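Local coordinates for separin (Saccharomyces cerevisiae, PDB 5U1T), which cleaves the cohesin subunit MCD1/SCC1 as a caspase-like cysteine protease, releasing sister chromosomes at the onset of anaphase, at residues Lys84-Asn89 with Leu137-Lys142; Phe100-Thr105 with Ser130-Leu135; Ala174-Val179 with Phe204-Lys209; Glu148-Ile153 with Thr187-Leu192. One frame throughout, in Å; residues are numbered along the deposited sequence.

Interaction 1 (Lys84-Asn89 with Leu137-Lys142); sequences KLINNN and LQIILK
Ile-86 meets two successive residues, Gln-138 and Ile-139, using a different branch for each. With its CG1 turned beside the backbone N and CG2 anti to that N (chi1 -65°), the side chain forks across the gap between the helices. The long branch carries CD1 to 3.9 Å from CG1 of Ile-139, where the two isoleucines cross at about a right angle. The short branch brings CG2 to 4.2 Å from CG of Gln-138. Beta-branched isoleucine suits a buried place of this kind, since it offers two separate apolar surfaces.

Here the last turn of helix 69-87 lies against the end of helix 129-142, within the all-helical part of separase. A Schellman motif closes the first of these helices: Asn-89 N bonds to Ile-86 O, Ala-90 N reaches Leu-85 O, and Asn-89 takes the positive phi that asparagine tolerates well.

The methylene CG of Gln-138 packs on Ile-86, whereas the chain bends at chi2 (64°) and its OE1 accepts a hydrogen bond from the backbone of another protein chain. Lys-142 NZ bonds to that chain's backbone too, and an apolar side chain of it also packs on Ile-86. Beyond Ile-139, Ile-98 and Leu-113 continue the apolar layer.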
loop_
_atom_site.group_PDB
_atom_site.type_symbol
_atom_site.label_atom_id
_atom_site.label_comp_id
_atom_site.label_asym_id
_atom_site.label_seq_id
_atom_site.Cartn_x
_atom_site.Cartn_y
_atom_site.Cartn_z
ATOM N N LYS A 84 18.297 66.004 11.846
ATOM C CA LYS A 84 18.629 66.559 13.153
ATOM C C LYS A 84 20.126 66.792 13.275
ATOM O O LYS A 84 20.555 67.746 13.912
ATOM C CB LYS A 84 18.142 65.659 14.281
ATOM C CG LYS A 84 16.642 65.606 14.360
ATOM C CD LYS A 84 16.120 65.481 15.776
ATOM C CE LYS A 84 14.685 64.958 15.764
ATOM N NZ LYS A 84 13.960 65.194 17.063
ATOM N N LEU A 85 20.916 65.924 12.655
ATOM C CA LEU A 85 22.355 66.119 12.555
ATOM C C LEU A 85 22.683 67.326 11.696
ATOM O O LEU A 85 23.564 68.110 12.032
ATOM C CB LEU A 85 23.030 64.874 11.972
ATOM C CG LEU A 85 23.082 63.673 12.913
ATOM C CD1 LEU A 85 23.508 62.415 12.183
ATOM C CD2 LEU A 85 23.998 63.970 14.068
ATOM N N ILE A 86 21.995 67.450 10.569
ATOM C CA ILE A 86 22.208 68.573 9.664
ATOM C C ILE A 86 21.908 69.903 10.356
ATOM O O ILE A 86 22.719 70.820 10.296
ATOM C CB ILE A 86 21.355 68.441 8.382
ATOM C CG1 ILE A 86 21.815 67.221 7.583
ATOM C CG2 ILE A 86 21.448 69.694 7.528
ATOM C CD1 ILE A 86 21.001 66.935 6.341
ATOM N N ASN A 87 20.769 70.000 11.039
ATOM C CA ASN A 87 20.404 71.244 11.705
ATOM C C ASN A 87 21.371 71.592 12.818
ATOM O O ASN A 87 21.569 72.763 13.115
ATOM C CB ASN A 87 18.991 71.181 12.268
ATOM C CG ASN A 87 17.931 70.977 11.192
ATOM O OD1 ASN A 87 18.129 71.351 10.034
ATOM N ND2 ASN A 87 16.792 70.390 11.577
ATOM N N ASN A 88 21.994 70.603 13.437
ATOM C CA ASN A 88 22.960 70.909 14.483
ATOM C C ASN A 88 24.373 70.969 13.949
ATOM O O ASN A 88 25.338 70.977 14.710
ATOM C CB ASN A 88 22.865 69.898 15.609
ATOM C CG ASN A 88 21.666 70.137 16.490
ATOM O OD1 ASN A 88 21.361 71.275 16.833
ATOM N ND2 ASN A 88 20.968 69.070 16.854
ATOM N N ASN A 89 24.472 71.006 12.628
ATOM C CA ASN A 89 25.730 71.219 11.917
ATOM C C ASN A 89 26.775 70.117 12.081
ATOM O O ASN A 89 27.990 70.381 12.027
ATOM C CB ASN A 89 26.343 72.547 12.332
ATOM C CG ASN A 89 26.765 73.352 11.154
ATOM O OD1 ASN A 89 25.924 73.748 10.340
ATOM N ND2 ASN A 89 28.076 73.598 11.029
ATOM N N LEU A 137 22.309 66.238 -1.213
ATOM C CA LEU A 137 22.584 67.503 -1.897
ATOM C C LEU A 137 22.671 68.652 -0.897
ATOM O O LEU A 137 23.510 69.538 -1.041
ATOM C CB LEU A 137 21.526 67.802 -2.955
ATOM C CG LEU A 137 21.597 66.920 -4.200
ATOM C CD1 LEU A 137 20.532 67.305 -5.197
ATOM C CD2 LEU A 137 22.961 66.967 -4.840
ATOM N N GLN A 138 21.809 68.628 0.116
ATOM C CA GLN A 138 21.846 69.615 1.192
ATOM C C GLN A 138 23.214 69.613 1.849
ATOM O O GLN A 138 23.813 70.674 2.046
ATOM C CB GLN A 138 20.746 69.331 2.229
ATOM C CG GLN A 138 20.703 70.261 3.451
ATOM C CD GLN A 138 20.382 71.715 3.103
ATOM O OE1 GLN A 138 19.864 72.017 2.024
ATOM N NE2 GLN A 138 20.703 72.624 4.025
ATOM N N ILE A 139 23.717 68.424 2.165
ATOM C CA ILE A 139 25.016 68.273 2.808
ATOM C C ILE A 139 26.133 68.802 1.905
ATOM O O ILE A 139 26.967 69.588 2.365
ATOM C CB ILE A 139 25.279 66.795 3.197
ATOM C CG1 ILE A 139 24.243 66.340 4.227
ATOM C CG2 ILE A 139 26.668 66.622 3.771
ATOM C CD1 ILE A 139 24.359 64.902 4.638
ATOM N N ILE A 140 26.134 68.406 0.629
ATOM C CA ILE A 140 27.152 68.868 -0.327
ATOM C C ILE A 140 27.143 70.390 -0.390
ATOM O O ILE A 140 28.189 71.060 -0.497
ATOM C CB ILE A 140 26.920 68.291 -1.741
ATOM C CG1 ILE A 140 26.990 66.764 -1.714
ATOM C CG2 ILE A 140 27.945 68.833 -2.722
ATOM C CD1 ILE A 140 26.645 66.109 -3.025
ATOM N N LEU A 141 25.947 70.948 -0.301
ATOM C CA LEU A 141 25.809 72.385 -0.263
ATOM C C LEU A 141 26.408 72.983 1.007
ATOM O O LEU A 141 27.250 73.862 0.928
ATOM C CB LEU A 141 24.344 72.762 -0.381
ATOM C CG LEU A 141 24.163 74.252 -0.586
ATOM C CD1 LEU A 141 24.906 74.673 -1.838
ATOM C CD2 LEU A 141 22.685 74.538 -0.693
ATOM N N LYS A 142 25.989 72.508 2.175
ATOM C CA LYS A 142 26.448 73.123 3.415
ATOM C C LYS A 142 27.913 72.836 3.730
ATOM O O LYS A 142 28.540 73.582 4.482
ATOM C CB LYS A 142 25.576 72.690 4.583
ATOM C CG LYS A 142 24.163 73.196 4.472
ATOM C CD LYS A 142 24.158 74.662 4.088
ATOM C CE LYS A 142 23.716 75.550 5.236
ATOM N NZ LYS A 142 22.210 75.694 5.268
#

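Interaction 2 (Phe100-Thr105 with Ser130-Leu135); sequences FLFNET and SNLKIL
Thr-105 OG1 donates a hydrogen bond to the backbone O of Leu-101, the residue whose side chain meets Leu-132 across this contact; the two oxygens are 2.6 Å apart. The donor stands 18° from the carbonyl plane, with a C=O...OG1 angle of 142°. Tyr-128 OH is also hydrogen-bonded to Thr-105 OG1, so this buried hydroxyl is gripped from two parts of the chain. Threonine suits the spot because its hydroxyl can fold back onto the last turn of helix 91-103 just where the backbone leaves the helix.

Across the gap the contact is wholly apolar and converges on Leu-132. Its CD2 lies 3.9 Å from CD1 of Phe-102 and 4.1 Å from CB of the same residue, approaching the ring obliquely, while the two side chains cross at about a right angle. The other methyl, CD1, is 4.3 Å from CD2 of Leu-101. One forked leucine thus touches two consecutive residues of the opposing helix, a task for which its paired methyls are well shaped. Leu-132 reaches them by extending away from its own helix, with CG anti to the backbone N (chi1 -169°).

The next residue, Lys-133, is buried but well satisfied: its NZ bonds to the carbonyl oxygens of Leu-117, Ala-119 and Tyr-163, tying helix 129-142 to the segments around it. Ile-116 of helix 113-117 packs on both Phe-102 and Leu-132, and from helix 69-87 Leu-79 touches Leu-101 and Leu-135, so that helices 69-87, 91-103, 113-117 and 129-142 pack together around the contact.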
loop_
_atom_site.group_PDB
_atom_site.type_symbol
_atom_site.label_atom_id
_atom_site.label_comp_id
_atom_site.label_asym_id
_atom_site.label_seq_id
_atom_site.Cartn_x
_atom_site.Cartn_y
_atom_site.Cartn_z
ATOM N N PHE A 100 25.182 54.934 5.686
ATOM C CA PHE A 100 24.791 53.860 6.591
ATOM C C PHE A 100 23.352 53.414 6.329
ATOM O O PHE A 100 23.089 52.225 6.165
ATOM C CB PHE A 100 24.969 54.330 8.034
ATOM C CG PHE A 100 24.591 53.316 9.080
ATOM C CD1 PHE A 100 24.927 51.977 8.941
ATOM C CD2 PHE A 100 23.935 53.721 10.249
ATOM C CE1 PHE A 100 24.582 51.040 9.940
ATOM C CE2 PHE A 100 23.598 52.800 11.248
ATOM C CZ PHE A 100 23.920 51.456 11.092
ATOM N N LEU A 101 22.437 54.380 6.254
ATOM C CA LEU A 101 21.032 54.117 5.981
ATOM C C LEU A 101 20.874 53.345 4.666
ATOM O O LEU A 101 20.085 52.375 4.565
ATOM C CB LEU A 101 20.236 55.436 5.939
ATOM C CG LEU A 101 18.706 55.366 5.765
ATOM C CD1 LEU A 101 18.013 56.577 6.384
ATOM C CD2 LEU A 101 18.283 55.205 4.292
ATOM N N PHE A 102 21.626 53.783 3.661
ATOM C CA PHE A 102 21.527 53.198 2.340
ATOM C C PHE A 102 22.108 51.792 2.306
ATOM O O PHE A 102 21.519 50.892 1.718
ATOM C CB PHE A 102 22.233 54.055 1.322
ATOM C CG PHE A 102 22.082 53.574 -0.079
ATOM C CD1 PHE A 102 21.018 53.990 -0.851
ATOM C CD2 PHE A 102 23.018 52.720 -0.641
ATOM C CE1 PHE A 102 20.883 53.562 -2.154
ATOM C CE2 PHE A 102 22.892 52.286 -1.949
ATOM C CZ PHE A 102 21.822 52.708 -2.706
ATOM N N ASN A 103 23.260 51.617 2.944
ATOM C CA ASN A 103 23.953 50.343 2.913
ATOM C C ASN A 103 23.159 49.240 3.612
ATOM O O ASN A 103 23.212 48.092 3.215
ATOM C CB ASN A 103 25.337 50.482 3.531
ATOM C CG ASN A 103 26.321 51.112 2.587
ATOM O OD1 ASN A 103 26.089 51.185 1.378
ATOM N ND2 ASN A 103 27.425 51.578 3.126
ATOM N N GLU A 104 22.398 49.624 4.628
ATOM C CA GLU A 104 21.629 48.697 5.416
ATOM C C GLU A 104 20.336 48.293 4.742
ATOM O O GLU A 104 19.595 47.513 5.292
ATOM C CB GLU A 104 21.305 49.306 6.768
ATOM C CG GLU A 104 22.493 49.611 7.624
ATOM C CD GLU A 104 23.001 48.394 8.351
ATOM O OE1 GLU A 104 23.813 47.655 7.774
ATOM O OE2 GLU A 104 22.597 48.158 9.502
ATOM N N THR A 105 20.060 48.808 3.553
ATOM C CA THR A 105 18.726 48.644 2.976
ATOM C C THR A 105 18.764 48.369 1.476
ATOM O O THR A 105 17.736 48.434 0.807
ATOM C CB THR A 105 17.852 49.905 3.236
ATOM O OG1 THR A 105 18.568 51.096 2.826
ATOM C CG2 THR A 105 17.494 50.029 4.716
ATOM N N SER A 130 14.521 59.343 -3.271
ATOM C CA SER A 130 14.245 60.739 -3.555
ATOM C C SER A 130 14.663 61.665 -2.423
ATOM O O SER A 130 15.464 62.571 -2.630
ATOM C CB SER A 130 12.751 60.907 -3.844
ATOM O OG SER A 130 12.300 62.234 -3.603
ATOM N N ASN A 131 14.142 61.437 -1.225
ATOM C CA ASN A 131 14.452 62.340 -0.132
ATOM C C ASN A 131 15.878 62.165 0.382
ATOM O O ASN A 131 16.470 63.119 0.897
ATOM C CB ASN A 131 13.446 62.169 1.001
ATOM C CG ASN A 131 12.022 62.441 0.550
ATOM O OD1 ASN A 131 11.726 63.471 -0.083
ATOM N ND2 ASN A 131 11.133 61.498 0.837
ATOM N N LEU A 132 16.440 60.965 0.236
ATOM C CA LEU A 132 17.817 60.733 0.659
ATOM C C LEU A 132 18.772 61.597 -0.173
ATOM O O LEU A 132 19.649 62.262 0.357
ATOM C CB LEU A 132 18.182 59.243 0.538
ATOM C CG LEU A 132 19.503 58.812 1.194
ATOM C CD1 LEU A 132 19.480 59.013 2.716
ATOM C CD2 LEU A 132 19.876 57.373 0.837
ATOM N N LYS A 133 18.566 61.591 -1.482
ATOM C CA LYS A 133 19.387 62.343 -2.401
ATOM C C LYS A 133 19.318 63.864 -2.142
ATOM O O LYS A 133 20.329 64.582 -2.251
ATOM C CB LYS A 133 18.971 62.012 -3.834
ATOM C CG LYS A 133 19.240 60.569 -4.225
ATOM C CD LYS A 133 19.140 60.336 -5.725
ATOM C CE LYS A 133 19.424 58.878 -6.091
ATOM N NZ LYS A 133 19.611 58.720 -7.559
ATOM N N ILE A 134 18.129 64.349 -1.785
ATOM C CA ILE A 134 17.944 65.752 -1.447
ATOM C C ILE A 134 18.742 66.082 -0.181
ATOM O O ILE A 134 19.344 67.164 -0.079
ATOM C CB ILE A 134 16.423 66.117 -1.262
ATOM C CG1 ILE A 134 15.662 65.968 -2.580
ATOM C CG2 ILE A 134 16.257 67.542 -0.771
ATOM C CD1 ILE A 134 14.201 66.230 -2.465
ATOM N N LEU A 135 18.766 65.158 0.777
ATOM C CA LEU A 135 19.557 65.366 1.988
ATOM C C LEU A 135 21.055 65.371 1.651
ATOM O O LEU A 135 21.821 66.174 2.183
ATOM C CB LEU A 135 19.236 64.306 3.038
ATOM C CG LEU A 135 17.770 64.271 3.507
ATOM C CD1 LEU A 135 17.416 62.986 4.295
ATOM C CD2 LEU A 135 17.481 65.488 4.334
#

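Interaction 3 (Ala174-Val179 with Phe204-Lys209); sequences ALTKIV and FKLPFK
Thr-176, on helix 172-185, packs against Phe-204 and Leu-206, which follow the end of helix 190-203. That end is a Schellman motif: Lys-205 takes a positive phi, its N bonds to Lys-202 O, and Leu-206 N bonds to Ile-201 O. The reversal lets the residues before and after Lys-205 both face helix 172-185, while Lys-205 itself stays exposed, as suits its charge.

Beginning at its root, Thr-176 CB lies 3.9 Å from CD1 of Leu-206. The two branches then part. OG1 sits between the backbone N and the carbonyl carbon (chi1 77°), from where it makes a weak hydrogen bond to the O of His-173 one turn back; this leaves the hydroxyl partly satisfied within its own helix while it also borders the Leu-206 methyl. CG2, anti to the carbonyl carbon, is the apolar branch and has two neighbours: CD1 of Leu-206 at 3.6 Å, and the ring of Phe-204. Thr-176 and Leu-206 therefore reach toward each other tip to tip. A small residue with a methyl and a hydroxyl fits such a place: its methyl meets the two apolar partners, while the hydroxyl, though also beside Leu-206, has a weak bond within its own helix.

Tyr-200 of helix 190-203 borders both sides, touching Thr-176 and meeting the Phe-204 ring with planes inclined at about 45°. One residue on, Lys-177 turns to another protein chain, where NZ forms a salt bridge with an acidic side chain of that chain. At the Phe-204 ring, Thr-176 CG2 comes to the edge, close to the ring plane, 3.8 Å from CD2.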
loop_
_atom_site.group_PDB
_atom_site.type_symbol
_atom_site.label_atom_id
_atom_site.label_comp_id
_atom_site.label_asym_id
_atom_site.label_seq_id
_atom_site.Cartn_x
_atom_site.Cartn_y
_atom_site.Cartn_z
ATOM N N ALA A 174 11.261 71.594 -2.671
ATOM C CA ALA A 174 12.562 71.289 -2.074
ATOM C C ALA A 174 13.643 71.081 -3.131
ATOM O O ALA A 174 14.636 71.820 -3.161
ATOM C CB ALA A 174 12.464 70.081 -1.192
ATOM N N LEU A 175 13.442 70.091 -3.998
ATOM C CA LEU A 175 14.404 69.766 -5.054
ATOM C C LEU A 175 14.745 70.968 -5.956
ATOM O O LEU A 175 15.911 71.196 -6.291
ATOM C CB LEU A 175 13.879 68.612 -5.916
ATOM C CG LEU A 175 14.735 68.243 -7.131
ATOM C CD1 LEU A 175 16.083 67.713 -6.706
ATOM C CD2 LEU A 175 14.040 67.248 -8.033
ATOM N N THR A 176 13.732 71.731 -6.349
ATOM C CA THR A 176 13.951 72.803 -7.305
ATOM C C THR A 176 14.605 73.981 -6.594
ATOM O O THR A 176 15.392 74.725 -7.186
ATOM C CB THR A 176 12.636 73.241 -7.983
ATOM O OG1 THR A 176 11.874 74.051 -7.080
ATOM C CG2 THR A 176 11.795 72.024 -8.397
ATOM N N LYS A 177 14.297 74.132 -5.310
ATOM C CA LYS A 177 14.974 75.129 -4.490
ATOM C C LYS A 177 16.444 74.753 -4.333
ATOM O O LYS A 177 17.323 75.616 -4.348
ATOM C CB LYS A 177 14.310 75.253 -3.123
ATOM C CG LYS A 177 14.786 76.414 -2.318
ATOM C CD LYS A 177 14.201 76.414 -0.930
ATOM C CE LYS A 177 14.643 77.668 -0.189
ATOM N NZ LYS A 177 14.356 77.598 1.266
ATOM N N ILE A 178 16.703 73.455 -4.176
ATOM C CA ILE A 178 18.063 72.938 -4.068
ATOM C C ILE A 178 18.856 73.290 -5.327
ATOM O O ILE A 178 20.030 73.642 -5.245
ATOM C CB ILE A 178 18.051 71.404 -3.811
ATOM C CG1 ILE A 178 17.960 71.126 -2.311
ATOM C CG2 ILE A 178 19.287 70.740 -4.358
ATOM C CD1 ILE A 178 19.110 71.717 -1.509
ATOM N N VAL A 179 18.191 73.239 -6.479
ATOM C CA VAL A 179 18.802 73.567 -7.765
ATOM C C VAL A 179 19.212 75.044 -7.886
ATOM O O VAL A 179 20.303 75.365 -8.365
ATOM C CB VAL A 179 17.849 73.218 -8.922
ATOM C CG1 VAL A 179 18.421 73.668 -10.260
ATOM C CG2 VAL A 179 17.581 71.733 -8.936
ATOM N N PHE A 204 6.762 71.489 -12.735
ATOM C CA PHE A 204 6.074 71.186 -11.498
ATOM C C PHE A 204 5.093 72.276 -11.159
ATOM O O PHE A 204 4.462 72.254 -10.101
ATOM C CB PHE A 204 7.092 70.980 -10.387
ATOM C CG PHE A 204 7.987 69.807 -10.634
ATOM C CD1 PHE A 204 7.459 68.627 -11.137
ATOM C CD2 PHE A 204 9.352 69.890 -10.415
ATOM C CE1 PHE A 204 8.260 67.550 -11.389
ATOM C CE2 PHE A 204 10.166 68.806 -10.665
ATOM C CZ PHE A 204 9.616 67.633 -11.156
ATOM N N LYS A 205 4.947 73.202 -12.107
ATOM C CA LYS A 205 4.028 74.321 -11.994
ATOM C C LYS A 205 4.329 75.092 -10.714
ATOM O O LYS A 205 3.434 75.335 -9.909
ATOM C CB LYS A 205 2.570 73.844 -11.999
ATOM C CG LYS A 205 2.290 72.583 -12.818
ATOM C CD LYS A 205 2.472 72.821 -14.303
ATOM C CE LYS A 205 1.645 71.826 -15.097
ATOM N NZ LYS A 205 0.205 71.864 -14.715
ATOM N N LEU A 206 5.590 75.456 -10.515
ATOM C CA LEU A 206 5.978 76.176 -9.312
ATOM C C LEU A 206 5.939 77.670 -9.590
ATOM O O LEU A 206 6.153 78.093 -10.729
ATOM C CB LEU A 206 7.369 75.728 -8.830
ATOM C CG LEU A 206 7.500 74.229 -8.476
ATOM C CD1 LEU A 206 8.817 73.931 -7.800
ATOM C CD2 LEU A 206 6.356 73.749 -7.605
ATOM N N PRO A 207 5.627 78.476 -8.559
ATOM C CA PRO A 207 5.609 79.937 -8.690
ATOM C C PRO A 207 7.010 80.487 -8.767
ATOM O O PRO A 207 7.769 80.261 -7.829
ATOM C CB PRO A 207 4.934 80.397 -7.398
ATOM C CG PRO A 207 5.279 79.327 -6.409
ATOM C CD PRO A 207 5.238 78.043 -7.205
ATOM N N PHE A 208 7.358 81.196 -9.834
ATOM C CA PHE A 208 8.708 81.716 -9.916
ATOM C C PHE A 208 9.035 82.530 -8.670
ATOM O O PHE A 208 10.183 82.552 -8.239
ATOM C CB PHE A 208 8.922 82.581 -11.166
ATOM C CG PHE A 208 10.306 83.195 -11.244
ATOM C CD1 PHE A 208 10.593 84.396 -10.608
ATOM C CD2 PHE A 208 11.325 82.553 -11.928
ATOM C CE1 PHE A 208 11.869 84.944 -10.660
ATOM C CE2 PHE A 208 12.597 83.103 -11.992
ATOM C CZ PHE A 208 12.868 84.298 -11.354
ATOM N N LYS A 209 8.031 83.167 -8.068
ATOM C CA LYS A 209 8.278 84.216 -7.069
ATOM C C LYS A 209 9.086 83.781 -5.835
ATOM O O LYS A 209 9.351 84.606 -4.956
ATOM C CB LYS A 209 6.951 84.835 -6.625
ATOM C CG LYS A 209 6.397 85.850 -7.626
ATOM C CD LYS A 209 5.055 86.428 -7.191
ATOM C CE LYS A 209 4.050 85.324 -6.900
ATOM N NZ LYS A 209 3.979 84.331 -8.006
#

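Interaction 4 (Glu148-Ile153 with Thr187-Leu192); sequences EYLPHI and TSCKVL
Leu-150 points across to Ser-188 and Cys-189, and a single methyl, CD2, makes both contacts. A chi1 of 173° sets CG opposite the backbone N and brings the methyls up to the loop. Ser-188 CB lies ahead of the methyl, about 30° off the line of the CG-CD2 bond and 4.3 Å from CD2. Cys-189 SG comes instead from the flank, 4.4 Å from the same methyl, and the directions to the two partners open by about 60° at CD2.

Each partner suits its place. Ser-188 offers its CB to the leucine while its OG is satisfied by a bond to the backbone O of Glu-231. Cys-189, at the N-cap position of helix 190-203, brings a compact, weakly polar sulfur that packs readily beside a methyl. Helix 146-158 is kinked here: Pro-151 follows Leu-150 and has no N-H to give to the preceding turn.

The loop between helices 172-185 and 190-203 is also tied to the start of helix 146-158 by a bond from Thr-187 OG1 to Asp-147 OD1. Asn-235 touches Leu-150 and Cys-189 just before helix 236-250, which packs on Leu-192, while Tyr-149 and Ile-153 rest on helix 129-142.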
loop_
_atom_site.group_PDB
_atom_site.type_symbol
_atom_site.label_atom_id
_atom_site.label_comp_id
_atom_site.label_asym_id
_atom_site.label_seq_id
_atom_site.Cartn_x
_atom_site.Cartn_y
_atom_site.Cartn_z
ATOM N N GLU A 148 33.852 70.226 -6.104
ATOM C CA GLU A 148 34.411 68.882 -6.247
ATOM C C GLU A 148 33.361 67.868 -6.666
ATOM O O GLU A 148 33.687 66.840 -7.262
ATOM C CB GLU A 148 35.076 68.420 -4.944
ATOM C CG GLU A 148 34.583 69.109 -3.674
ATOM C CD GLU A 148 35.170 70.503 -3.494
ATOM O OE1 GLU A 148 36.165 70.653 -2.754
ATOM O OE2 GLU A 148 34.634 71.451 -4.104
ATOM N N TYR A 149 32.102 68.142 -6.361
ATOM C CA TYR A 149 31.046 67.205 -6.716
ATOM C C TYR A 149 30.485 67.475 -8.095
ATOM O O TYR A 149 29.636 66.729 -8.578
ATOM C CB TYR A 149 29.925 67.265 -5.688
ATOM C CG TYR A 149 30.041 66.237 -4.593
ATOM C CD1 TYR A 149 30.742 66.516 -3.433
ATOM C CD2 TYR A 149 29.447 64.992 -4.715
ATOM C CE1 TYR A 149 30.853 65.593 -2.425
ATOM C CE2 TYR A 149 29.553 64.055 -3.704
ATOM C CZ TYR A 149 30.257 64.363 -2.558
ATOM O OH TYR A 149 30.378 63.442 -1.538
ATOM N N LEU A 150 30.974 68.542 -8.727
ATOM C CA LEU A 150 30.287 69.138 -9.873
ATOM C C LEU A 150 29.934 68.154 -11.001
ATOM O O LEU A 150 28.773 68.096 -11.396
ATOM C CB LEU A 150 31.101 70.309 -10.436
ATOM C CG LEU A 150 30.548 70.879 -11.746
ATOM C CD1 LEU A 150 29.102 71.365 -11.584
ATOM C CD2 LEU A 150 31.437 71.982 -12.243
ATOM N N PRO A 151 30.908 67.375 -11.515
ATOM C CA PRO A 151 30.519 66.442 -12.587
ATOM C C PRO A 151 29.494 65.388 -12.146
ATOM O O PRO A 151 28.707 64.917 -12.965
ATOM C CB PRO A 151 31.837 65.772 -12.965
ATOM C CG PRO A 151 32.673 65.887 -11.734
ATOM C CD PRO A 151 32.323 67.214 -11.141
ATOM N N HIS A 152 29.484 65.030 -10.872
ATOM C CA HIS A 152 28.484 64.076 -10.403
ATOM C C HIS A 152 27.110 64.712 -10.255
ATOM O O HIS A 152 26.084 64.072 -10.498
ATOM C CB HIS A 152 28.918 63.473 -9.080
ATOM C CG HIS A 152 30.295 62.909 -9.120
ATOM N ND1 HIS A 152 30.722 62.088 -10.139
ATOM C CD2 HIS A 152 31.342 63.044 -8.274
ATOM C CE1 HIS A 152 31.977 61.741 -9.920
ATOM N NE2 HIS A 152 32.376 62.307 -8.794
ATOM N N ILE A 153 27.089 65.970 -9.839
ATOM C CA ILE A 153 25.832 66.658 -9.657
ATOM C C ILE A 153 25.242 66.940 -11.023
ATOM O O ILE A 153 24.032 66.823 -11.226
ATOM C CB ILE A 153 26.018 67.931 -8.845
ATOM C CG1 ILE A 153 26.136 67.555 -7.374
ATOM C CG2 ILE A 153 24.849 68.860 -9.020
ATOM C CD1 ILE A 153 26.875 68.557 -6.580
ATOM N N THR A 187 30.740 77.911 -9.146
ATOM C CA THR A 187 31.672 78.785 -9.837
ATOM C C THR A 187 31.711 78.417 -11.317
ATOM O O THR A 187 32.434 79.039 -12.103
ATOM C CB THR A 187 33.107 78.720 -9.232
ATOM O OG1 THR A 187 33.542 77.361 -9.132
ATOM C CG2 THR A 187 33.145 79.342 -7.840
ATOM N N SER A 188 30.929 77.411 -11.699
ATOM C CA SER A 188 30.824 77.053 -13.107
ATOM C C SER A 188 29.471 76.465 -13.482
ATOM O O SER A 188 28.682 76.085 -12.615
ATOM C CB SER A 188 31.921 76.068 -13.487
ATOM O OG SER A 188 31.894 75.829 -14.882
ATOM N N CYS A 189 29.220 76.402 -14.787
ATOM C CA CYS A 189 28.013 75.796 -15.344
ATOM C C CYS A 189 26.721 76.383 -14.800
ATOM O O CYS A 189 25.710 75.678 -14.726
ATOM C CB CYS A 189 28.004 74.281 -15.096
ATOM S SG CYS A 189 29.375 73.401 -15.839
ATOM N N LYS A 190 26.751 77.656 -14.417
ATOM C CA LYS A 190 25.567 78.340 -13.901
ATOM C C LYS A 190 24.394 78.219 -14.893
ATOM O O LYS A 190 23.238 78.024 -14.498
ATOM C CB LYS A 190 25.894 79.813 -13.605
ATOM C CG LYS A 190 27.298 80.022 -13.030
ATOM C CD LYS A 190 27.393 81.250 -12.129
ATOM C CE LYS A 190 26.541 81.091 -10.884
ATOM N NZ LYS A 190 26.771 82.165 -9.885
ATOM N N VAL A 191 24.709 78.309 -16.184
ATOM C CA VAL A 191 23.726 78.092 -17.240
ATOM C C VAL A 191 23.012 76.744 -17.096
ATOM O O VAL A 191 21.782 76.683 -17.147
ATOM C CB VAL A 191 24.383 78.176 -18.641
ATOM C CG1 VAL A 191 25.744 77.516 -18.631
ATOM C CG2 VAL A 191 23.496 77.528 -19.691
ATOM N N LEU A 192 23.784 75.674 -16.908
ATOM C CA LEU A 192 23.234 74.321 -16.788
ATOM C C LEU A 192 22.225 74.210 -15.657
ATOM O O LEU A 192 21.134 73.660 -15.831
ATOM C CB LEU A 192 24.357 73.314 -16.579
ATOM C CG LEU A 192 25.206 73.090 -17.827
ATOM C CD1 LEU A 192 26.250 72.009 -17.585
ATOM C CD2 LEU A 192 24.308 72.733 -18.993
#

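In the fold
All four are packing contacts in the N-terminal helical array, with centres about 61 to 79 Å from the centre of the chain and away from the cysteine assigned to the active site by similarity. Helix 129-142 serves both interaction 1 and interaction 2, whose centres lie about 14 Å apart, with interaction 2 nested within the loop that interaction 1 closes. It also reaches the remaining pair: Leu-137 CD1 is 3.7 Å from Ile-178 CG2 of interaction 3, and Ile-140 CD1 is 3.5 Å from Tyr-149 CD2 of interaction 4. Interactions 3 and 4 alternate along the chain without touching. A second protein, probably securin, contacts segments of interactions 1, 2 and 3, but not 4.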